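Local coordinates for protein agglutinin (Rhizoctonia solani, PDB 4G9M) that probably binds carbohydrates, as a lectin of the ricin-type beta-trefoil family that assembles as a domain-swapped dimer, at residues D22-R25 with G26-A29; T52-G55 with N56-T59; A100-A104 with D105-F109. All blocks are in the same frame, centred on the assembly; numbering follows the deposited sequence.

Contact 1: residues D22-R25 with G26-A29; sequences DLWR and GEAA
R25 and E27 both set CG beside their own backbone N and anti to the carbonyl carbon (chi1 -66° and -70°), and the two side chains therefore run side by side in the same direction. They differ further out: E27 stays extended, while R25 bends at chi3 and turns its NE toward the carboxylate. The result is a salt bridge led by R25 NE to E27 OE2, with a modelled length of 2.5 Å, very short and therefore doubtful in its exact value. NH2 adds two weak bonds, to E27 OE2 at 3.2 Å and to E27 OE1 at 3.4 Å. OE2 meets the edge of the guanidinium close to its plane, but the carboxylate is twisted 63° from that plane, so this is no flat two-pronged pair. On one guanidinium face lies W24, its NE1 about 3.2 Å above the plane and over the centre. E27 OE1 also reaches the rim of the indole, 3.9 Å from W24 CD1.

Beneath these side chains the backbone coils through two successive turns. G26 N donates to L23 O at 2.9 Å and E27 N to W24 O at 3.1 Å; R25 and G26 both have positive phi, which bends the chain tightly. L23 also meets the second half, its CD2 3.6 Å from E27 O.

The turn follows directly on strand 20-23 and leads toward strand 32-37. L23 packs on T32 and I34 of that strand, W24 on Q35, and L23 O takes a second bond from N44 ND2. D22 reaches Q35 and Q45, the latter opening the Q-x-W signature of ricin-type trefoils, tying the end of strand 20-23 to strand 32-37 and the loop beyond it.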
loop_
_atom_site.group_PDB
_atom_site.type_symbol
_atom_site.label_atom_id
_atom_site.label_comp_id
_atom_site.label_asym_id
_atom_site.label_seq_id
_atom_site.Cartn_x
_atom_site.Cartn_y
_atom_site.Cartn_z
ATOM N N ASP B 22 -18.257 9.079 -1.333
ATOM C CA ASP B 22 -19.697 9.061 -1.589
ATOM C C ASP B 22 -19.951 9.253 -3.079
ATOM O O ASP B 22 -19.454 10.196 -3.674
ATOM C CB ASP B 22 -20.340 10.201 -0.777
ATOM C CG ASP B 22 -21.857 10.297 -0.943
ATOM O OD1 ASP B 22 -22.329 10.666 -2.039
ATOM O OD2 ASP B 22 -22.585 10.063 0.048
ATOM N N LEU B 23 -20.710 8.351 -3.689
ATOM C CA LEU B 23 -21.122 8.527 -5.070
ATOM C C LEU B 23 -22.451 9.268 -5.110
ATOM O O LEU B 23 -23.427 8.822 -4.519
ATOM C CB LEU B 23 -21.238 7.168 -5.776
ATOM C CG LEU B 23 -21.675 7.209 -7.242
ATOM C CD1 LEU B 23 -20.655 7.929 -8.112
ATOM C CD2 LEU B 23 -21.882 5.800 -7.753
ATOM N N TRP B 24 -22.467 10.407 -5.804
ATOM C CA TRP B 24 -23.621 11.310 -5.889
ATOM C C TRP B 24 -24.914 10.585 -6.266
ATOM O O TRP B 24 -25.022 10.011 -7.352
ATOM C CB TRP B 24 -23.281 12.416 -6.897
ATOM C CG TRP B 24 -24.385 13.332 -7.329
ATOM C CD1 TRP B 24 -25.269 13.125 -8.347
ATOM C CD2 TRP B 24 -24.670 14.638 -6.811
ATOM N NE1 TRP B 24 -26.107 14.205 -8.474
ATOM C CE2 TRP B 24 -25.761 15.148 -7.543
ATOM C CE3 TRP B 24 -24.120 15.416 -5.791
ATOM C CZ2 TRP B 24 -26.314 16.400 -7.285
ATOM C CZ3 TRP B 24 -24.669 16.660 -5.538
ATOM C CH2 TRP B 24 -25.756 17.139 -6.282
ATOM N N ARG B 25 -25.871 10.587 -5.335
ATOM C CA ARG B 25 -27.175 9.932 -5.497
ATOM C C ARG B 25 -27.104 8.421 -5.782
ATOM O O ARG B 25 -28.118 7.793 -6.095
ATOM C CB ARG B 25 -28.030 10.653 -6.551
ATOM C CG ARG B 25 -28.442 12.072 -6.161
ATOM C CD ARG B 25 -29.658 12.543 -6.952
ATOM N NE ARG B 25 -29.384 12.737 -8.375
ATOM C CZ ARG B 25 -29.240 13.926 -8.954
ATOM N NH1 ARG B 25 -29.346 15.032 -8.229
ATOM N NH2 ARG B 25 -28.992 14.013 -10.257
ATOM N N GLY B 26 -25.911 7.842 -5.653
ATOM C CA GLY B 26 -25.668 6.462 -6.041
ATOM C C GLY B 26 -25.944 6.186 -7.510
ATOM O O GLY B 26 -26.207 5.044 -7.903
ATOM N N GLU B 27 -25.861 7.225 -8.328
ATOM C CA GLU B 27 -26.245 7.130 -9.738
ATOM C C GLU B 27 -25.234 6.418 -10.625
ATOM O O GLU B 27 -24.016 6.594 -10.483
ATOM C CB GLU B 27 -26.601 8.510 -10.294
ATOM C CG GLU B 27 -27.909 9.037 -9.716
ATOM C CD GLU B 27 -28.293 10.415 -10.218
ATOM O OE1 GLU B 27 -27.447 11.091 -10.844
ATOM O OE2 GLU B 27 -29.450 10.823 -9.977
ATOM N N ALA B 28 -25.752 5.609 -11.545
ATOM C CA ALA B 28 -24.911 4.765 -12.375
ATOM C C ALA B 28 -24.497 5.492 -13.656
ATOM O O ALA B 28 -23.712 4.971 -14.446
ATOM C CB ALA B 28 -25.630 3.466 -12.704
ATOM N N ALA B 29 -25.020 6.696 -13.865
ATOM C CA ALA B 29 -24.653 7.459 -15.062
ATOM C C ALA B 29 -23.144 7.702 -15.135
ATOM O O ALA B 29 -22.515 8.042 -14.135
ATOM C CB ALA B 29 -25.392 8.795 -15.092
#

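Contact 2: residues T52-G55 with N56-T59; sequences TGKG and NQVT
Q57 runs alongside K54, and its side chain can be followed atom by atom. Q57 CB and CG both lie 3.2 Å from K54 O, CB also coming near T52 OG1. With chi1 at -56° the chain leaves beside the backbone N and then runs extended, next to the fully stretched K54 side chain and pointing the same way. CD passes this carbonyl and draws level with the lysine methylenes. At the tip the amide divides its work: OE1 sits 3.8 Å from K54 CD and accepts from two waters, while NE2 packs loosely against K54 CD and CE. Two waters thus grip the amide oxygen, one on the way to T52 OG1 and one to K54 NZ.

The same residues close the backbone. Q57 N donates to K54 O at 3.0 Å across a type II' turn, with G55 in its second position at positive phi. T52 N returns to Q57 O at 2.9 Å. T52 OG1 meanwhile accepts from K54 N at 3.1 Å, which makes an ST turn at the start of the loop. A further water accepts from G53 N and sits close to both G55 O and Q57 O, within reach of more acceptors than it has protons for.

All of this forms the tip of the hairpin between strands 47-51 and 58-62. V58 turns away from the loop to pack on L49 and W51 of the first strand and on L90 and I92 of strand 90-94. Q57 also rests on P89, A104 and D105, and N56 OD1 accepts from N129 of the second subunit, so the hairpin tip borders the dimer interface.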
loop_
_atom_site.group_PDB
_atom_site.type_symbol
_atom_site.label_atom_id
_atom_site.label_comp_id
_atom_site.label_asym_id
_atom_site.label_seq_id
_atom_site.Cartn_x
_atom_site.Cartn_y
_atom_site.Cartn_z
ATOM N N THR B 52 -7.204 -6.783 -9.693
ATOM C CA THR B 52 -7.572 -6.980 -11.095
ATOM C C THR B 52 -6.874 -8.177 -11.729
ATOM O O THR B 52 -7.331 -8.704 -12.745
ATOM C CB THR B 52 -7.213 -5.761 -11.944
ATOM O OG1 THR B 52 -5.794 -5.641 -11.979
ATOM C CG2 THR B 52 -7.791 -4.496 -11.344
ATOM N N GLY B 53 -5.748 -8.578 -11.150
ATOM C CA GLY B 53 -4.958 -9.658 -11.708
ATOM C C GLY B 53 -3.717 -9.114 -12.383
ATOM O O GLY B 53 -2.866 -9.871 -12.843
ATOM N N LYS B 54 -3.628 -7.791 -12.463
ATOM C CA LYS B 54 -2.440 -7.146 -13.001
ATOM C C LYS B 54 -1.644 -6.507 -11.877
ATOM O O LYS B 54 -2.045 -5.485 -11.316
ATOM C CB LYS B 54 -2.809 -6.101 -14.051
ATOM C CG LYS B 54 -1.600 -5.457 -14.704
ATOM C CD LYS B 54 -2.040 -4.312 -15.601
ATOM C CE LYS B 54 -0.865 -3.677 -16.289
ATOM N NZ LYS B 54 -1.333 -2.532 -17.121
ATOM N N GLY B 55 -0.494 -7.097 -11.565
ATOM C CA GLY B 55 0.344 -6.575 -10.508
ATOM C C GLY B 55 -0.403 -6.540 -9.191
ATOM O O GLY B 55 -1.149 -7.467 -8.862
ATOM N N ASN B 56 -0.181 -5.467 -8.429
ATOM C CA ASN B 56 -0.907 -5.233 -7.194
ATOM C C ASN B 56 -2.111 -4.320 -7.409
ATOM O O ASN B 56 -2.656 -3.798 -6.451
ATOM C CB ASN B 56 -0.004 -4.614 -6.122
ATOM C CG ASN B 56 1.273 -5.400 -5.908
ATOM O OD1 ASN B 56 2.363 -4.839 -5.925
ATOM N ND2 ASN B 56 1.145 -6.704 -5.723
ATOM N N GLN B 57 -2.529 -4.140 -8.662
ATOM C CA GLN B 57 -3.582 -3.168 -8.967
ATOM C C GLN B 57 -4.978 -3.621 -8.557
ATOM O O GLN B 57 -5.306 -4.804 -8.646
ATOM C CB GLN B 57 -3.566 -2.798 -10.451
ATOM C CG GLN B 57 -2.219 -2.272 -10.886
ATOM C CD GLN B 57 -2.185 -1.856 -12.333
ATOM O OE1 GLN B 57 -3.223 -1.788 -12.996
ATOM N NE2 GLN B 57 -0.993 -1.559 -12.831
ATOM N N VAL B 58 -5.790 -2.659 -8.119
ATOM C CA VAL B 58 -7.159 -2.895 -7.691
ATOM C C VAL B 58 -8.120 -1.960 -8.399
ATOM O O VAL B 58 -7.706 -1.008 -9.084
ATOM C CB VAL B 58 -7.350 -2.660 -6.161
ATOM C CG1 VAL B 58 -6.401 -3.530 -5.376
ATOM C CG2 VAL B 58 -7.130 -1.174 -5.801
ATOM N N THR B 59 -9.410 -2.238 -8.237
ATOM C CA THR B 59 -10.449 -1.274 -8.566
ATOM C C THR B 59 -11.343 -1.098 -7.354
ATOM O O THR B 59 -11.352 -1.949 -6.449
ATOM C CB THR B 59 -11.304 -1.712 -9.755
ATOM O OG1 THR B 59 -11.888 -2.988 -9.474
ATOM C CG2 THR B 59 -10.477 -1.811 -11.028
HETATM O O HOH W 1 -5.324 -3.336 -13.437
HETATM O O HOH W 2 -3.995 -7.327 -9.109
HETATM O O HOH W 3 -3.135 -0.795 -15.598
HETATM O O HOH W 4 -1.224 -8.530 -6.141
#

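Contact 3: residues A100-A104 with D105-F109; sequences AIEAA and DHRLF
Two type I turns, A103-H106 and H106-F109, share H106 and carry the chain of this trefoil lectin from strand 99-103 into strand 109-113. A103 lies at the tight centre. Its N donates to F109 O at 2.9 Å, nearly straight, and its O takes H106 N at 3.1 Å from well above the carbonyl plane. E102 CA adds a CA-H...O contact to F109 O, and A103 CB touches H106 CB at 3.9 Å.

The E102 side also packs closely. Its CD lies 3.5 Å from R107 O, while the carboxylate crosses the arginine chain and OE1 passes R107 CB and CG at 4.0 Å. The two charged groups do not meet within this chain, with E102 OE1 4.9 Å from R107 NE. Between the chains, however, R107 NH1 pairs with E102 OE2 of the second subunit, and the R107 residues of both subunits pack on each other, so this turn takes part in the dimer assembly.

Toward solvent the packing thins out. D105, exposed, lies against the A104 peptide and also touches P89. H106 swings its imidazole away from the strand it follows, yet ND1 is buried without a polar partner in the model. The F109 ring likewise leads away from the strand, and its carbonyl makes the bond to A103 N.

R107 closes over the A104 end of the turn. Its chain runs extended from CG to NE, CG 3.3 Å from A104 O, and NE then donates to that same A104 O at 3.2 Å, the oxygen lying nearly in the guanidinium plane.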
loop_
_atom_site.group_PDB
_atom_site.type_symbol
_atom_site.label_atom_id
_atom_site.label_comp_id
_atom_site.label_asym_id
_atom_site.label_seq_id
_atom_site.Cartn_x
_atom_site.Cartn_y
_atom_site.Cartn_z
ATOM N N ALA B 100 -3.059 5.850 1.160
ATOM C CA ALA B 100 -3.219 6.650 -0.047
ATOM C C ALA B 100 -3.827 5.779 -1.133
ATOM O O ALA B 100 -3.561 4.573 -1.201
ATOM C CB ALA B 100 -1.878 7.201 -0.510
ATOM N N ILE B 101 -4.663 6.384 -1.972
ATOM C CA ILE B 101 -5.259 5.668 -3.096
ATOM C C ILE B 101 -4.730 6.273 -4.381
ATOM O O ILE B 101 -5.185 7.331 -4.821
ATOM C CB ILE B 101 -6.794 5.726 -3.059
ATOM C CG1 ILE B 101 -7.296 5.113 -1.747
ATOM C CG2 ILE B 101 -7.373 4.985 -4.258
ATOM C CD1 ILE B 101 -8.770 5.377 -1.511
ATOM N N GLU B 102 -3.734 5.603 -4.949
ATOM C CA GLU B 102 -2.933 6.128 -6.056
ATOM C C GLU B 102 -3.473 5.644 -7.387
ATOM O O GLU B 102 -3.873 4.494 -7.506
ATOM C CB GLU B 102 -1.505 5.573 -5.951
ATOM C CG GLU B 102 -0.409 6.533 -5.610
ATOM C CD GLU B 102 0.952 5.853 -5.576
ATOM O OE1 GLU B 102 1.104 4.776 -6.197
ATOM O OE2 GLU B 102 1.865 6.389 -4.927
ATOM N N ALA B 103 -3.460 6.495 -8.410
ATOM C CA ALA B 103 -3.763 6.005 -9.754
ATOM C C ALA B 103 -2.610 5.134 -10.247
ATOM O O ALA B 103 -1.472 5.612 -10.369
ATOM C CB ALA B 103 -3.991 7.188 -10.710
ATOM N N ALA B 104 -2.894 3.870 -10.547
ATOM C CA ALA B 104 -1.845 2.892 -10.839
ATOM C C ALA B 104 -1.015 3.256 -12.065
ATOM O O ALA B 104 0.175 2.966 -12.122
ATOM C CB ALA B 104 -2.441 1.513 -11.005
ATOM N N ASP B 105 -1.655 3.899 -13.039
ATOM C CA ASP B 105 -0.967 4.273 -14.268
ATOM C C ASP B 105 -0.678 5.771 -14.362
ATOM O O ASP B 105 -0.189 6.257 -15.386
ATOM C CB ASP B 105 -1.738 3.756 -15.475
ATOM C CG ASP B 105 -1.741 2.227 -15.544
ATOM O OD1 ASP B 105 -0.656 1.630 -15.326
ATOM O OD2 ASP B 105 -2.802 1.627 -15.805
ATOM N N HIS B 106 -0.962 6.485 -13.276
ATOM C CA HIS B 106 -0.575 7.882 -13.118
ATOM C C HIS B 106 -0.169 8.091 -11.664
ATOM O O HIS B 106 -0.873 8.766 -10.923
ATOM C CB HIS B 106 -1.764 8.797 -13.433
ATOM C CG HIS B 106 -2.362 8.574 -14.789
ATOM N ND1 HIS B 106 -3.212 7.524 -15.069
ATOM C CD2 HIS B 106 -2.227 9.266 -15.945
ATOM C CE1 HIS B 106 -3.576 7.582 -16.336
ATOM N NE2 HIS B 106 -2.996 8.631 -16.891
ATOM N N ARG B 107 0.970 7.530 -11.260
ATOM C CA ARG B 107 1.244 7.300 -9.838
ATOM C C ARG B 107 1.591 8.548 -9.026
ATOM O O ARG B 107 1.706 8.475 -7.798
ATOM C CB ARG B 107 2.350 6.253 -9.657
ATOM C CG ARG B 107 1.947 4.855 -10.093
ATOM C CD ARG B 107 2.960 3.818 -9.647
ATOM N NE ARG B 107 2.673 2.506 -10.224
ATOM C CZ ARG B 107 3.229 1.369 -9.815
ATOM N NH1 ARG B 107 4.094 1.374 -8.811
ATOM N NH2 ARG B 107 2.911 0.223 -10.404
ATOM N N LEU B 108 1.785 9.679 -9.696
ATOM C CA LEU B 108 1.972 10.937 -8.983
ATOM C C LEU B 108 0.639 11.425 -8.429
ATOM O O LEU B 108 0.616 12.324 -7.590
ATOM C CB LEU B 108 2.556 12.026 -9.897
ATOM C CG LEU B 108 4.035 11.968 -10.289
ATOM C CD1 LEU B 108 4.363 13.148 -11.188
ATOM C CD2 LEU B 108 4.943 11.960 -9.069
ATOM N N PHE B 109 -0.459 10.828 -8.901
ATOM C CA PHE B 109 -1.801 11.290 -8.536
ATOM C C PHE B 109 -2.529 10.372 -7.578
ATOM O O PHE B 109 -2.544 9.152 -7.764
ATOM C CB PHE B 109 -2.645 11.535 -9.784
ATOM C CG PHE B 109 -2.104 12.638 -10.645
ATOM C CD1 PHE B 109 -2.411 13.964 -10.374
ATOM C CD2 PHE B 109 -1.246 12.353 -11.686
ATOM C CE1 PHE B 109 -1.884 14.985 -11.150
ATOM C CE2 PHE B 109 -0.706 13.373 -12.472
ATOM C CZ PHE B 109 -1.032 14.691 -12.195
#

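In the fold
All three contacts are partly buried turns that join strands. In each, buried residues (L23, Q57, A103 and A104) sit beside exposed ones: R25 in contact 1, T52 and K54 in contact 2, D105 in contact 3. Contact 1 stands apart, its centre about 24 Å from that of contact 2 and 22 Å from that of contact 3; it touches no other subunit, and its charge pair closes within the turn. Contacts 2 and 3 meet where Q57 CD packs on A104 CB at 3.6 Å. Both also reach the second subunit, by an amide pair and an ion pair respectively. Contact 2 adds bridging waters to its backbone bonds, while contact 3 adds a side-chain-to-carbonyl bond from R107 to A104 O.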